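PDB 2QML: BH2621 protein from Bacillus halodurans, which is of unknown function but probably acts as a GNAT-fold N-acyltransferase, perhaps moving a fatty acyl group onto a lysine side chain in siderophore biosynthesis. Local coordinates for residues L22-V27 against T71-A76; S83-Y88 against I108-G113; L122-L127 against M154-K159; A145-R150 against L177-E182. All coordinates share one frame; numbering follows the deposited sequence. Where two conformers were deposited one is given.

Interaction 1: residues L22-V27 against T71-A76; sequences LSFRHV and TLMVGA
Val74 has the most surface buried here, between Arg25 and Val27, the latter just past the end of its strand. Its CG2 stands over one face of the Arg25 guanidinium, 4.0 Å from Arg25 NH2, with the two side chains lying alongside each other. The same CG2 meets Val27 CG2 at 3.6 Å. Arg25 runs extended from CG to NE, which carries the guanidinium past the valine. There NH1 bonds to the carbonyl of His26 and NH2 pairs with Asp31.

Met73, a selenomethionine, comes next. Its CB lies 3.3 Å from Arg25 O. Val27 turns its side chain to Leu72, CB to CB at 3.8 Å. Its N-H gives Leu72 O a nearly straight bond (177°), although the donor stands above the carbonyl plane.

Gly75 has no side chain, and its CA sits over the face of the Phe24 ring, 4.1 Å from the centroid, as a CH-pi contact. Arg25 and Val74 exchange two backbone bonds, as do Ser23 and Ala76. A water bonded to Ser23 OG reaches Ala76 O weakly. This is regular antiparallel pairing of strands 20-26 and 70-77 in the central sheet of the GNAT fold.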
loop_
_atom_site.group_PDB
_atom_site.type_symbol
_atom_site.label_atom_id
_atom_site.label_comp_id
_atom_site.label_asym_id
_atom_site.label_seq_id
_atom_site.Cartn_x
_atom_site.Cartn_y
_atom_site.Cartn_z
ATOM N N LEU A 22 -10.645 -10.826 -4.001
ATOM C CA LEU A 22 -9.461 -10.147 -3.503
ATOM C C LEU A 22 -9.174 -10.693 -2.123
ATOM O O LEU A 22 -10.038 -10.720 -1.253
ATOM C CB LEU A 22 -9.686 -8.652 -3.380
ATOM C CG LEU A 22 -10.316 -7.939 -4.584
ATOM C CD1 LEU A 22 -10.339 -6.439 -4.298
ATOM C CD2 LEU A 22 -9.601 -8.288 -5.861
ATOM N N SER A 23 -7.960 -11.143 -1.919
ATOM C CA SER A 23 -7.619 -11.611 -0.576
ATOM C C SER A 23 -6.228 -11.149 -0.154
ATOM O O SER A 23 -5.267 -11.098 -0.929
ATOM C CB SER A 23 -7.749 -13.092 -0.434
ATOM O OG SER A 23 -7.034 -13.789 -1.374
ATOM N N PHE A 24 -6.192 -10.764 1.104
ATOM C CA PHE A 24 -4.993 -10.202 1.739
ATOM C C PHE A 24 -4.625 -11.001 2.971
ATOM O O PHE A 24 -5.468 -11.231 3.854
ATOM C CB PHE A 24 -5.254 -8.770 2.157
ATOM C CG PHE A 24 -5.301 -7.780 1.033
ATOM C CD1 PHE A 24 -6.423 -7.702 0.222
ATOM C CD2 PHE A 24 -4.290 -6.872 0.845
ATOM C CE1 PHE A 24 -6.512 -6.742 -0.806
ATOM C CE2 PHE A 24 -4.355 -5.914 -0.201
ATOM C CZ PHE A 24 -5.448 -5.873 -1.017
ATOM N N ARG A 25 -3.377 -11.423 3.056
ATOM C CA ARG A 25 -2.891 -12.207 4.162
ATOM C C ARG A 25 -1.598 -11.630 4.664
ATOM O O ARG A 25 -0.900 -10.940 3.945
ATOM C CB ARG A 25 -2.667 -13.666 3.746
ATOM C CG ARG A 25 -1.629 -13.919 2.652
ATOM C CD ARG A 25 -1.247 -15.356 2.533
ATOM N NE ARG A 25 -0.272 -15.610 1.473
ATOM C CZ ARG A 25 1.036 -15.450 1.620
ATOM N NH1 ARG A 25 1.514 -14.958 2.728
ATOM N NH2 ARG A 25 1.862 -15.717 0.621
ATOM N N HIS A 26 -1.270 -11.973 5.893
ATOM C CA HIS A 26 0.001 -11.593 6.480
ATOM C C HIS A 26 1.128 -12.287 5.752
ATOM O O HIS A 26 1.063 -13.469 5.386
ATOM C CB HIS A 26 0.088 -11.915 7.976
ATOM C CG HIS A 26 -0.759 -11.037 8.836
ATOM N ND1 HIS A 26 -1.024 -11.331 10.148
ATOM C CD2 HIS A 26 -1.528 -9.959 8.537
ATOM C CE1 HIS A 26 -1.822 -10.405 10.656
ATOM N NE2 HIS A 26 -2.137 -9.549 9.705
ATOM N N VAL A 27 2.167 -11.506 5.490
ATOM C CA VAL A 27 3.390 -12.062 4.985
ATOM C C VAL A 27 4.047 -12.976 6.084
ATOM O O VAL A 27 3.935 -12.731 7.302
ATOM C CB VAL A 27 4.340 -10.933 4.561
ATOM C CG1 VAL A 27 5.778 -11.445 4.360
ATOM C CG2 VAL A 27 3.800 -10.158 3.320
ATOM N N THR A 71 2.266 -3.703 9.450
ATOM C CA THR A 71 1.755 -4.993 9.012
ATOM C C THR A 71 2.148 -5.162 7.559
ATOM O O THR A 71 1.924 -4.251 6.759
ATOM C CB THR A 71 0.212 -5.080 9.106
ATOM O OG1 THR A 71 -0.153 -4.765 10.440
ATOM C CG2 THR A 71 -0.314 -6.473 8.743
ATOM N N LEU A 72 2.801 -6.280 7.237
ATOM C CA LEU A 72 3.158 -6.647 5.861
ATOM C C LEU A 72 2.145 -7.620 5.335
ATOM O O LEU A 72 1.882 -8.662 5.995
ATOM C CB LEU A 72 4.530 -7.300 5.786
ATOM C CG LEU A 72 5.727 -6.339 5.787
ATOM C CD1 LEU A 72 5.714 -5.326 6.947
ATOM C CD2 LEU A 72 7.020 -7.165 5.800
HETATM N N MSE A 73 1.621 -7.349 4.141
HETATM C CA MSE A 73 0.655 -8.258 3.537
HETATM C C MSE A 73 0.902 -8.542 2.075
HETATM O O MSE A 73 1.485 -7.720 1.330
HETATM C CB MSE A 73 -0.764 -7.698 3.670
HETATM C CG MSE A 73 -1.108 -7.201 5.050
HETATM SE SE MSE A 73 -2.945 -6.617 5.113
HETATM C CE MSE A 73 -3.820 -8.188 5.792
ATOM N N VAL A 74 0.407 -9.706 1.659
ATOM C CA VAL A 74 0.393 -10.123 0.289
ATOM C C VAL A 74 -1.054 -9.941 -0.132
ATOM O O VAL A 74 -1.955 -10.427 0.597
ATOM C CB VAL A 74 0.785 -11.578 0.138
ATOM C CG1 VAL A 74 0.368 -12.106 -1.268
ATOM C CG2 VAL A 74 2.282 -11.702 0.382
ATOM N N GLY A 75 -1.317 -9.323 -1.284
ATOM C CA GLY A 75 -2.637 -9.233 -1.853
ATOM C C GLY A 75 -2.702 -10.141 -3.100
ATOM O O GLY A 75 -1.750 -10.218 -3.881
ATOM N N ALA A 76 -3.820 -10.842 -3.245
ATOM C CA ALA A 76 -4.028 -11.813 -4.290
ATOM C C ALA A 76 -5.339 -11.588 -5.037
ATOM O O ALA A 76 -6.294 -11.040 -4.479
ATOM C CB ALA A 76 -3.995 -13.238 -3.682
HETATM O O HOH W 1 -7.829 -13.850 -3.981
#

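Interaction 2: residues S83-Y88 against I108-G113; sequences SYWESY and IHLLIG
Leu110 CB presses on the flat face of the Trp85 indole. It lies over the six-membered ring, 3.5 Å from Trp85 CE3, as a CH-pi contact. The two residues are a non-hydrogen-bonded antiparallel pair, and their side chains run side by side. Leu110 CD2 continues along the same ring to CZ3. Ile108 CD1 comes to the indole edge instead, near the ring plane, and tucks against Glu86 O at 3.4 Å. The indole is also held at its other end: Trp85 NE1 donates to Ser83 OG in the ring plane, at 2.8 Å.

The other face of the strand pair carries Tyr84, Glu86, His109 and Leu111. Leu111 CD2 packs against Tyr84 CD2 at 3.9 Å. Tyr84 OH donates to Glu86 OE2 on its anti lone pair, a short bond of 2.5 Å. Glu86 OE1 then comes to His109 CD2, with carboxylate and imidazole planes nearly perpendicular (83°).

Tyr88 closes the end. Its CG lies between the backbone N and the carbonyl carbon (chi1 64°), which swings the ring across to the other strand. Tyr88 CE2 stands over the imidazole face, 3.2 Å from His109 NE2. The planes are 25° apart, but the rings barely overlap. A water accepts from Tyr88 OH and donates to Ile108 O.

Four backbone bonds link Tyr84 with Leu111 and Glu86 with His109. The two strands lie mid-sheet in the GNAT fold, between strands 70-77 and 142-145. Helix 123-135 covers Trp85 and Leu110, while Trp48 of helix 45-48 packs on Glu86, His109 and Leu111.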
loop_
_atom_site.group_PDB
_atom_site.type_symbol
_atom_site.label_atom_id
_atom_site.label_comp_id
_atom_site.label_asym_id
_atom_site.label_seq_id
_atom_site.Cartn_x
_atom_site.Cartn_y
_atom_site.Cartn_z
ATOM N N SER A 83 0.812 -8.765 -5.176
ATOM C CA SER A 83 1.036 -7.450 -4.605
ATOM C C SER A 83 1.532 -7.539 -3.161
ATOM O O SER A 83 1.241 -8.488 -2.417
ATOM C CB SER A 83 -0.233 -6.600 -4.737
ATOM O OG SER A 83 -1.307 -7.180 -4.043
ATOM N N TYR A 84 2.304 -6.547 -2.781
ATOM C CA TYR A 84 2.921 -6.460 -1.467
ATOM C C TYR A 84 2.525 -5.098 -0.888
ATOM O O TYR A 84 2.547 -4.087 -1.598
ATOM C CB TYR A 84 4.441 -6.704 -1.546
ATOM C CG TYR A 84 5.239 -6.365 -0.302
ATOM C CD1 TYR A 84 5.358 -7.266 0.770
ATOM C CD2 TYR A 84 5.892 -5.150 -0.189
ATOM C CE1 TYR A 84 6.109 -6.963 1.896
ATOM C CE2 TYR A 84 6.644 -4.863 0.913
ATOM C CZ TYR A 84 6.719 -5.764 1.964
ATOM O OH TYR A 84 7.463 -5.460 3.068
ATOM N N TRP A 85 2.257 -5.113 0.407
ATOM C CA TRP A 85 1.709 -3.985 1.114
ATOM C C TRP A 85 2.351 -3.835 2.483
ATOM O O TRP A 85 2.575 -4.821 3.208
ATOM C CB TRP A 85 0.167 -4.143 1.289
ATOM C CG TRP A 85 -0.540 -4.483 0.030
ATOM C CD1 TRP A 85 -0.540 -5.705 -0.615
ATOM C CD2 TRP A 85 -1.264 -3.589 -0.801
ATOM N NE1 TRP A 85 -1.231 -5.619 -1.726
ATOM C CE2 TRP A 85 -1.683 -4.346 -1.928
ATOM C CE3 TRP A 85 -1.612 -2.237 -0.724
ATOM C CZ2 TRP A 85 -2.442 -3.799 -2.963
ATOM C CZ3 TRP A 85 -2.392 -1.704 -1.726
ATOM C CH2 TRP A 85 -2.787 -2.479 -2.832
ATOM N N GLU A 86 2.689 -2.600 2.836
ATOM C CA GLU A 86 3.109 -2.268 4.188
ATOM C C GLU A 86 2.084 -1.237 4.683
ATOM O O GLU A 86 1.992 -0.138 4.205
ATOM C CB GLU A 86 4.537 -1.749 4.234
ATOM C CG GLU A 86 5.551 -2.755 3.794
ATOM C CD GLU A 86 6.969 -2.203 3.689
ATOM O OE1 GLU A 86 7.172 -0.972 3.874
ATOM O OE2 GLU A 86 7.893 -3.020 3.409
ATOM N N SER A 87 1.330 -1.633 5.672
ATOM C CA SER A 87 0.357 -0.798 6.395
ATOM C C SER A 87 0.996 -0.341 7.727
ATOM O O SER A 87 1.448 -1.162 8.533
ATOM C CB SER A 87 -0.911 -1.595 6.617
ATOM O OG SER A 87 -1.803 -0.902 7.429
ATOM N N TYR A 88 1.021 0.969 8.016
ATOM C CA TYR A 88 1.715 1.449 9.202
ATOM C C TYR A 88 1.027 2.616 9.901
ATOM O O TYR A 88 0.148 3.246 9.332
ATOM C CB TYR A 88 3.169 1.817 8.828
ATOM C CG TYR A 88 3.288 2.965 7.827
ATOM C CD1 TYR A 88 3.385 4.261 8.276
ATOM C CD2 TYR A 88 3.345 2.737 6.441
ATOM C CE1 TYR A 88 3.471 5.329 7.369
ATOM C CE2 TYR A 88 3.438 3.821 5.540
ATOM C CZ TYR A 88 3.521 5.083 6.034
ATOM O OH TYR A 88 3.627 6.189 5.182
ATOM N N ILE A 108 0.391 3.918 3.959
ATOM C CA ILE A 108 0.420 2.752 3.106
ATOM C C ILE A 108 1.566 2.792 2.110
ATOM O O ILE A 108 1.885 3.862 1.534
ATOM C CB ILE A 108 -0.926 2.553 2.369
ATOM C CG1 ILE A 108 -0.996 1.135 1.726
ATOM C CG2 ILE A 108 -1.243 3.723 1.387
ATOM C CD1 ILE A 108 -1.043 -0.025 2.763
ATOM N N HIS A 109 2.263 1.673 2.000
ATOM C CA HIS A 109 3.239 1.450 0.947
ATOM C C HIS A 109 2.731 0.259 0.144
ATOM O O HIS A 109 2.124 -0.657 0.726
ATOM C CB HIS A 109 4.642 1.151 1.432
ATOM C CG HIS A 109 5.239 2.201 2.314
ATOM N ND1 HIS A 109 5.561 3.465 1.842
ATOM C CD2 HIS A 109 5.731 2.125 3.560
ATOM C CE1 HIS A 109 6.150 4.144 2.816
ATOM N NE2 HIS A 109 6.200 3.382 3.887
ATOM N N LEU A 110 2.970 0.235 -1.165
ATOM C CA LEU A 110 2.480 -0.873 -1.998
ATOM C C LEU A 110 3.266 -1.071 -3.267
ATOM O O LEU A 110 3.988 -0.180 -3.719
ATOM C CB LEU A 110 1.008 -0.609 -2.367
ATOM C CG LEU A 110 0.678 0.580 -3.286
ATOM C CD1 LEU A 110 0.748 0.162 -4.790
ATOM C CD2 LEU A 110 -0.664 1.250 -3.022
ATOM N N LEU A 111 3.140 -2.263 -3.835
ATOM C CA LEU A 111 3.686 -2.603 -5.143
ATOM C C LEU A 111 2.907 -3.775 -5.719
ATOM O O LEU A 111 2.408 -4.623 -4.938
ATOM C CB LEU A 111 5.177 -2.952 -5.047
ATOM C CG LEU A 111 5.625 -4.241 -4.347
ATOM C CD1 LEU A 111 5.622 -5.520 -5.245
ATOM C CD2 LEU A 111 7.020 -4.056 -3.764
ATOM N N ILE A 112 2.822 -3.812 -7.044
ATOM C CA ILE A 112 2.378 -4.951 -7.820
ATOM C C ILE A 112 3.664 -5.604 -8.303
ATOM O O ILE A 112 4.512 -4.966 -8.918
ATOM C CB ILE A 112 1.400 -4.603 -8.953
ATOM C CG1 ILE A 112 0.029 -4.216 -8.367
ATOM C CG2 ILE A 112 1.224 -5.792 -9.872
ATOM C CD1 ILE A 112 -1.051 -3.796 -9.426
ATOM N N GLY A 113 3.827 -6.887 -8.008
ATOM C CA GLY A 113 5.052 -7.638 -8.334
ATOM C C GLY A 113 5.120 -8.175 -9.757
ATOM O O GLY A 113 5.870 -7.664 -10.580
HETATM O O HOH W 2 3.083 5.956 2.658
#

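Interaction 3: residues L122-L127 against M154-K159; sequences LIYPLL and MIHVFK
Two helices of the GNAT fold meet here on the same side of the central sheet: the start of helix 123-135 and helix 152-160. The short segments cross at -53°, with their axes 10.8 Å apart at closest approach. The contact is made by side chains.

Val157 carries most of the contact. It points at the other helix, and Ile123, Tyr124 and Leu127 gather round its two methyls. Ile123 CG2 lies 3.8 Å from Val157 CG2. Leu127 CD2 reaches Val157 CG1 from the next turn, and the Tyr124 ring passes beside both methyls. Leu127 holds CG anti to its own N (chi1 179°), which extends the leucine toward the other helix. There its CD2 also meets Phe158 CD1 at 3.9 Å, the two side chains crossing at about a right angle.

Selenomethionine Met154 folds back at chi2 and chi3. This sets its CE over one face of the Phe158 ring and its SE 4.2 Å from Ile123 CG1. Underneath, Leu110 of strand 106-112 touches Ile123, Leu127, Met154 and Phe158, while Cys161 borders Tyr124 and Leu127. On the exposed side, at His156, the Tyr124 hydroxyl reaches helix 152-160: Tyr124 OH lies 3.5 Å from His156 CD2.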
loop_
_atom_site.group_PDB
_atom_site.type_symbol
_atom_site.label_atom_id
_atom_site.label_comp_id
_atom_site.label_asym_id
_atom_site.label_seq_id
_atom_site.Cartn_x
_atom_site.Cartn_y
_atom_site.Cartn_z
ATOM N N LEU A 122 -6.015 -3.229 -12.059
ATOM C CA LEU A 122 -6.204 -4.031 -10.844
ATOM C C LEU A 122 -5.736 -3.330 -9.594
ATOM O O LEU A 122 -6.192 -3.692 -8.506
ATOM C CB LEU A 122 -5.559 -5.428 -10.999
ATOM C CG LEU A 122 -6.220 -6.303 -12.073
ATOM C CD1 LEU A 122 -5.269 -7.445 -12.454
ATOM C CD2 LEU A 122 -7.602 -6.798 -11.618
ATOM N N ILE A 123 -4.852 -2.335 -9.684
ATOM C CA ILE A 123 -4.501 -1.605 -8.463
ATOM C C ILE A 123 -5.703 -0.952 -7.783
ATOM O O ILE A 123 -5.721 -0.870 -6.553
ATOM C CB ILE A 123 -3.415 -0.523 -8.773
ATOM C CG1 ILE A 123 -2.829 0.101 -7.507
ATOM C CG2 ILE A 123 -4.007 0.580 -9.666
ATOM C CD1 ILE A 123 -2.284 -0.866 -6.509
ATOM N N TYR A 124 -6.695 -0.480 -8.531
ATOM C CA TYR A 124 -7.842 0.209 -7.910
ATOM C C TYR A 124 -8.658 -0.635 -6.957
ATOM O O TYR A 124 -8.785 -0.266 -5.787
ATOM C CB TYR A 124 -8.748 0.798 -8.991
ATOM C CG TYR A 124 -8.125 1.941 -9.687
ATOM C CD1 TYR A 124 -8.060 3.181 -9.068
ATOM C CD2 TYR A 124 -7.581 1.793 -10.956
ATOM C CE1 TYR A 124 -7.468 4.241 -9.692
ATOM C CE2 TYR A 124 -6.998 2.873 -11.599
ATOM C CZ TYR A 124 -6.950 4.088 -10.942
ATOM O OH TYR A 124 -6.371 5.177 -11.573
ATOM N N PRO A 125 -9.195 -1.781 -7.400
ATOM C CA PRO A 125 -9.969 -2.580 -6.425
ATOM C C PRO A 125 -9.138 -3.047 -5.215
ATOM O O PRO A 125 -9.656 -3.143 -4.091
ATOM C CB PRO A 125 -10.484 -3.769 -7.271
ATOM C CG PRO A 125 -9.575 -3.842 -8.457
ATOM C CD PRO A 125 -9.241 -2.391 -8.741
ATOM N N LEU A 126 -7.863 -3.346 -5.437
ATOM C CA LEU A 126 -6.990 -3.779 -4.348
ATOM C C LEU A 126 -6.745 -2.665 -3.343
ATOM O O LEU A 126 -6.903 -2.858 -2.137
ATOM C CB LEU A 126 -5.670 -4.263 -4.881
ATOM C CG LEU A 126 -5.674 -5.608 -5.585
ATOM C CD1 LEU A 126 -4.398 -5.773 -6.457
ATOM C CD2 LEU A 126 -5.872 -6.768 -4.569
ATOM N N LEU A 127 -6.336 -1.502 -3.837
ATOM C CA LEU A 127 -6.094 -0.370 -2.966
ATOM C C LEU A 127 -7.372 0.059 -2.234
ATOM O O LEU A 127 -7.305 0.330 -1.024
ATOM C CB LEU A 127 -5.483 0.783 -3.768
ATOM C CG LEU A 127 -5.222 2.035 -2.954
ATOM C CD1 LEU A 127 -4.189 1.857 -1.822
ATOM C CD2 LEU A 127 -4.804 3.244 -3.937
HETATM N N MSE A 154 1.221 6.282 -10.009
HETATM C CA MSE A 154 0.695 6.088 -8.638
HETATM C C MSE A 154 0.097 7.336 -8.021
HETATM O O MSE A 154 -0.896 7.264 -7.315
HETATM C CB MSE A 154 1.724 5.491 -7.656
HETATM C CG MSE A 154 1.894 4.027 -7.802
HETATM SE SE MSE A 154 0.231 2.961 -7.727
HETATM C CE MSE A 154 -0.612 3.598 -6.100
ATOM N N ILE A 155 0.691 8.474 -8.326
ATOM C CA ILE A 155 0.104 9.735 -7.872
ATOM C C ILE A 155 -1.315 9.839 -8.462
ATOM O O ILE A 155 -2.272 10.202 -7.767
ATOM C CB ILE A 155 0.999 10.909 -8.252
ATOM C CG1 ILE A 155 2.303 10.841 -7.438
ATOM C CG2 ILE A 155 0.265 12.258 -8.070
ATOM C CD1 ILE A 155 3.462 11.769 -7.894
ATOM N N HIS A 156 -1.468 9.518 -9.737
ATOM C CA HIS A 156 -2.807 9.522 -10.360
ATOM C C HIS A 156 -3.788 8.550 -9.684
ATOM O O HIS A 156 -4.931 8.911 -9.393
ATOM C CB HIS A 156 -2.659 9.206 -11.848
ATOM C CG HIS A 156 -3.965 9.030 -12.557
ATOM N ND1 HIS A 156 -4.780 10.088 -12.894
ATOM C CD2 HIS A 156 -4.640 7.909 -12.907
ATOM C CE1 HIS A 156 -5.882 9.629 -13.455
ATOM N NE2 HIS A 156 -5.817 8.313 -13.492
ATOM N N VAL A 157 -3.346 7.325 -9.459
ATOM C CA VAL A 157 -4.163 6.297 -8.829
ATOM C C VAL A 157 -4.606 6.806 -7.432
ATOM O O VAL A 157 -5.790 6.747 -7.070
ATOM C CB VAL A 157 -3.381 4.955 -8.708
ATOM C CG1 VAL A 157 -4.079 3.963 -7.730
ATOM C CG2 VAL A 157 -3.147 4.275 -10.053
ATOM N N PHE A 158 -3.649 7.295 -6.644
ATOM C CA PHE A 158 -3.954 7.824 -5.318
ATOM C C PHE A 158 -4.985 8.950 -5.425
ATOM O O PHE A 158 -5.974 8.957 -4.695
ATOM C CB PHE A 158 -2.706 8.279 -4.549
ATOM C CG PHE A 158 -1.855 7.171 -3.977
ATOM C CD1 PHE A 158 -2.421 6.213 -3.158
ATOM C CD2 PHE A 158 -0.471 7.103 -4.193
ATOM C CE1 PHE A 158 -1.636 5.226 -2.586
ATOM C CE2 PHE A 158 0.310 6.122 -3.624
ATOM C CZ PHE A 158 -0.267 5.162 -2.851
ATOM N N LYS A 159 -4.803 9.903 -6.334
ATOM C CA LYS A 159 -5.797 10.968 -6.488
ATOM C C LYS A 159 -7.189 10.412 -6.795
ATOM O O LYS A 159 -8.181 10.872 -6.240
ATOM C CB LYS A 159 -5.388 11.937 -7.597
ATOM C CG LYS A 159 -4.269 12.873 -7.221
ATOM C CD LYS A 159 -3.919 13.795 -8.393
ATOM C CE LYS A 159 -2.680 14.622 -8.067
ATOM N NZ LYS A 159 -2.194 15.375 -9.255
#

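Interaction 4: residues A145-R150 against L177-E182; sequences AEPDRR and LLMKCE
Pro147 lays its ring across the selenium of Met179, with Pro147 CG 3.8 Å from Met179 SE. The two side chains cross at about a right angle. Met179 has CG anti to its carbonyl carbon (chi1 -53°), and with an extended chi2 this brings the selenium to the proline. The bend at chi3 then turns CE toward Lys159. Pro147 CD also rests on the backbone of strand 175-182, 3.3 Å from Leu177 O.

Ala145 forms the one true bridge, an antiparallel hydrogen-bonded pair with Met179. Ala145 N donates to Met179 O, and Met179 N returns a bond to Ala145 O at 2.8 Å. Here strand 142-145 ends beside strand 175-182 in the GNAT sheet, and the chain leaves for helix 152-160. One more backbone bond follows the departing chain: Leu177 N donates to Pro147 O at 2.8 Å. Between these bonds Glu146 CA touches Leu177 O at 3.3 Å.

The Glu146 side chain bends away from the contact. Its OE2 forms a salt bridge with Lys174, and OE1 binds a glycerol, probably from the crystallisation liquor. Beyond Pro147 an Asx turn shapes the chain, with Arg150 N donating to Asp148 OD1. Arg150 also grips this carboxylate side-on, NE to OD1 at 2.8 Å and NH2 to OD2 at 2.9 Å. Arg149 pairs instead with Glu168 of strand 164-170.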
loop_
_atom_site.group_PDB
_atom_site.type_symbol
_atom_site.label_atom_id
_atom_site.label_comp_id
_atom_site.label_asym_id
_atom_site.label_seq_id
_atom_site.Cartn_x
_atom_site.Cartn_y
_atom_site.Cartn_z
ATOM N N ALA A 145 0.042 8.740 2.080
ATOM C CA ALA A 145 0.921 8.053 1.130
ATOM C C ALA A 145 1.984 9.091 0.712
ATOM O O ALA A 145 1.730 10.321 0.734
ATOM C CB ALA A 145 0.158 7.577 -0.040
ATOM N N GLU A 146 3.184 8.588 0.406
ATOM C CA GLU A 146 4.300 9.429 -0.054
ATOM C C GLU A 146 5.012 8.779 -1.245
ATOM O O GLU A 146 6.213 8.537 -1.163
ATOM C CB GLU A 146 5.242 9.791 1.128
ATOM C CG GLU A 146 5.502 8.681 2.168
ATOM C CD GLU A 146 5.954 7.380 1.517
ATOM O OE1 GLU A 146 5.052 6.688 0.982
ATOM O OE2 GLU A 146 7.184 7.045 1.497
ATOM N N PRO A 147 4.277 8.591 -2.370
ATOM C CA PRO A 147 4.890 8.056 -3.556
ATOM C C PRO A 147 6.084 8.923 -3.983
ATOM O O PRO A 147 6.040 10.150 -3.777
ATOM C CB PRO A 147 3.775 8.175 -4.612
ATOM C CG PRO A 147 2.817 9.270 -4.071
ATOM C CD PRO A 147 2.866 9.012 -2.593
ATOM N N ASP A 148 7.115 8.316 -4.557
ATOM C CA ASP A 148 8.158 9.059 -5.216
ATOM C C ASP A 148 7.508 10.101 -6.129
ATOM O O ASP A 148 6.569 9.771 -6.892
ATOM C CB ASP A 148 9.041 8.107 -6.008
ATOM C CG ASP A 148 10.264 8.765 -6.548
ATOM O OD1 ASP A 148 10.174 9.639 -7.446
ATOM O OD2 ASP A 148 11.340 8.375 -6.121
ATOM N N ARG A 149 7.997 11.344 -6.116
ATOM C CA ARG A 149 7.358 12.390 -6.923
ATOM C C ARG A 149 7.354 12.126 -8.432
ATOM O O ARG A 149 6.561 12.723 -9.200
ATOM C CB ARG A 149 7.996 13.745 -6.614
ATOM C CG ARG A 149 9.423 13.863 -7.056
ATOM C CD ARG A 149 9.875 15.300 -6.908
ATOM N NE ARG A 149 11.235 15.426 -7.374
ATOM C CZ ARG A 149 11.806 16.600 -7.677
ATOM N NH1 ARG A 149 11.124 17.716 -7.581
ATOM N NH2 ARG A 149 13.036 16.632 -8.124
ATOM N N ARG A 150 8.223 11.220 -8.864
ATOM C CA ARG A 150 8.312 10.834 -10.262
ATOM C C ARG A 150 7.316 9.746 -10.679
ATOM O O ARG A 150 7.196 9.458 -11.891
ATOM C CB ARG A 150 9.719 10.338 -10.555
ATOM C CG ARG A 150 10.792 11.361 -10.321
ATOM C CD ARG A 150 12.150 10.676 -10.370
ATOM N NE ARG A 150 12.308 9.713 -9.281
ATOM C CZ ARG A 150 13.331 8.883 -9.172
ATOM N NH1 ARG A 150 14.324 8.919 -10.058
ATOM N NH2 ARG A 150 13.394 8.043 -8.165
ATOM N N LEU A 177 5.901 12.747 -2.700
ATOM C CA LEU A 177 4.777 13.669 -2.726
ATOM C C LEU A 177 3.887 13.196 -1.589
ATOM O O LEU A 177 3.285 12.119 -1.676
ATOM C CB LEU A 177 4.046 13.703 -4.067
ATOM C CG LEU A 177 2.851 14.665 -4.135
ATOM C CD1 LEU A 177 3.262 16.139 -4.001
ATOM C CD2 LEU A 177 2.068 14.395 -5.429
ATOM N N LEU A 178 3.851 13.949 -0.501
ATOM C CA LEU A 178 2.948 13.619 0.610
ATOM C C LEU A 178 1.503 13.878 0.149
ATOM O O LEU A 178 1.190 14.963 -0.366
ATOM C CB LEU A 178 3.309 14.404 1.855
ATOM C CG LEU A 178 2.419 14.253 3.097
ATOM C CD1 LEU A 178 2.378 12.801 3.619
ATOM C CD2 LEU A 178 2.818 15.259 4.244
HETATM N N MSE A 179 0.647 12.879 0.329
HETATM C CA MSE A 179 -0.760 12.917 -0.054
HETATM C C MSE A 179 -1.571 12.410 1.130
HETATM O O MSE A 179 -1.120 11.486 1.828
HETATM C CB MSE A 179 -1.020 12.049 -1.263
HETATM C CG MSE A 179 -0.113 12.380 -2.389
HETATM SE SE MSE A 179 -0.412 11.232 -3.943
HETATM C CE MSE A 179 -2.034 12.031 -4.680
ATOM N N LYS A 180 -2.723 13.025 1.370
ATOM C CA LYS A 180 -3.612 12.642 2.464
ATOM C C LYS A 180 -4.989 12.286 1.960
ATOM O O LYS A 180 -5.554 12.986 1.128
ATOM C CB LYS A 180 -3.756 13.748 3.506
ATOM C CG LYS A 180 -2.438 14.225 4.087
ATOM C CD LYS A 180 -2.553 14.972 5.454
ATOM C CE LYS A 180 -3.405 16.179 5.475
ATOM N NZ LYS A 180 -3.372 16.756 6.877
ATOM N N CYS A 181 -5.532 11.190 2.482
ATOM C CA CYS A 181 -6.885 10.747 2.164
ATOM C C CYS A 181 -7.708 10.769 3.454
ATOM O O CYS A 181 -7.381 10.060 4.387
ATOM C CB CYS A 181 -6.839 9.374 1.582
ATOM S SG CYS A 181 -8.463 8.845 0.978
ATOM N N GLU A 182 -8.723 11.618 3.492
ATOM C CA GLU A 182 -9.635 11.753 4.610
ATOM C C GLU A 182 -10.742 10.724 4.454
ATOM O O GLU A 182 -11.218 10.448 3.348
ATOM C CB GLU A 182 -10.226 13.153 4.639
ATOM C CG GLU A 182 -9.234 14.267 4.687
ATOM C CD GLU A 182 -8.144 14.107 5.759
ATOM O OE1 GLU A 182 -8.409 13.474 6.796
ATOM O OE2 GLU A 182 -7.013 14.634 5.566
#

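In the fold
Interactions 1, 2 and 4 lie on one mixed sheet, and interaction 3 joins helices packed against it. Along the chain interaction 1 closes before interaction 2 opens, and both precede the other two, whose segments alternate. Strand 70-77 of interaction 1 is the sheet neighbour of strand 80-89 of interaction 2; the two centres are 9 Å apart. Interaction 4 is about 22 Å from interaction 1, centre to centre, across the chain's middle. Interaction 3 reaches all the others: Phe24 and Trp85 touch Leu126, Leu110 touches Ile123, and Phe158 touches Ala145. Its centre is about 12 Å from those of interactions 2 and 4. The two helices thus cover one face of the GNAT sheet, from Phe24 to Ala145.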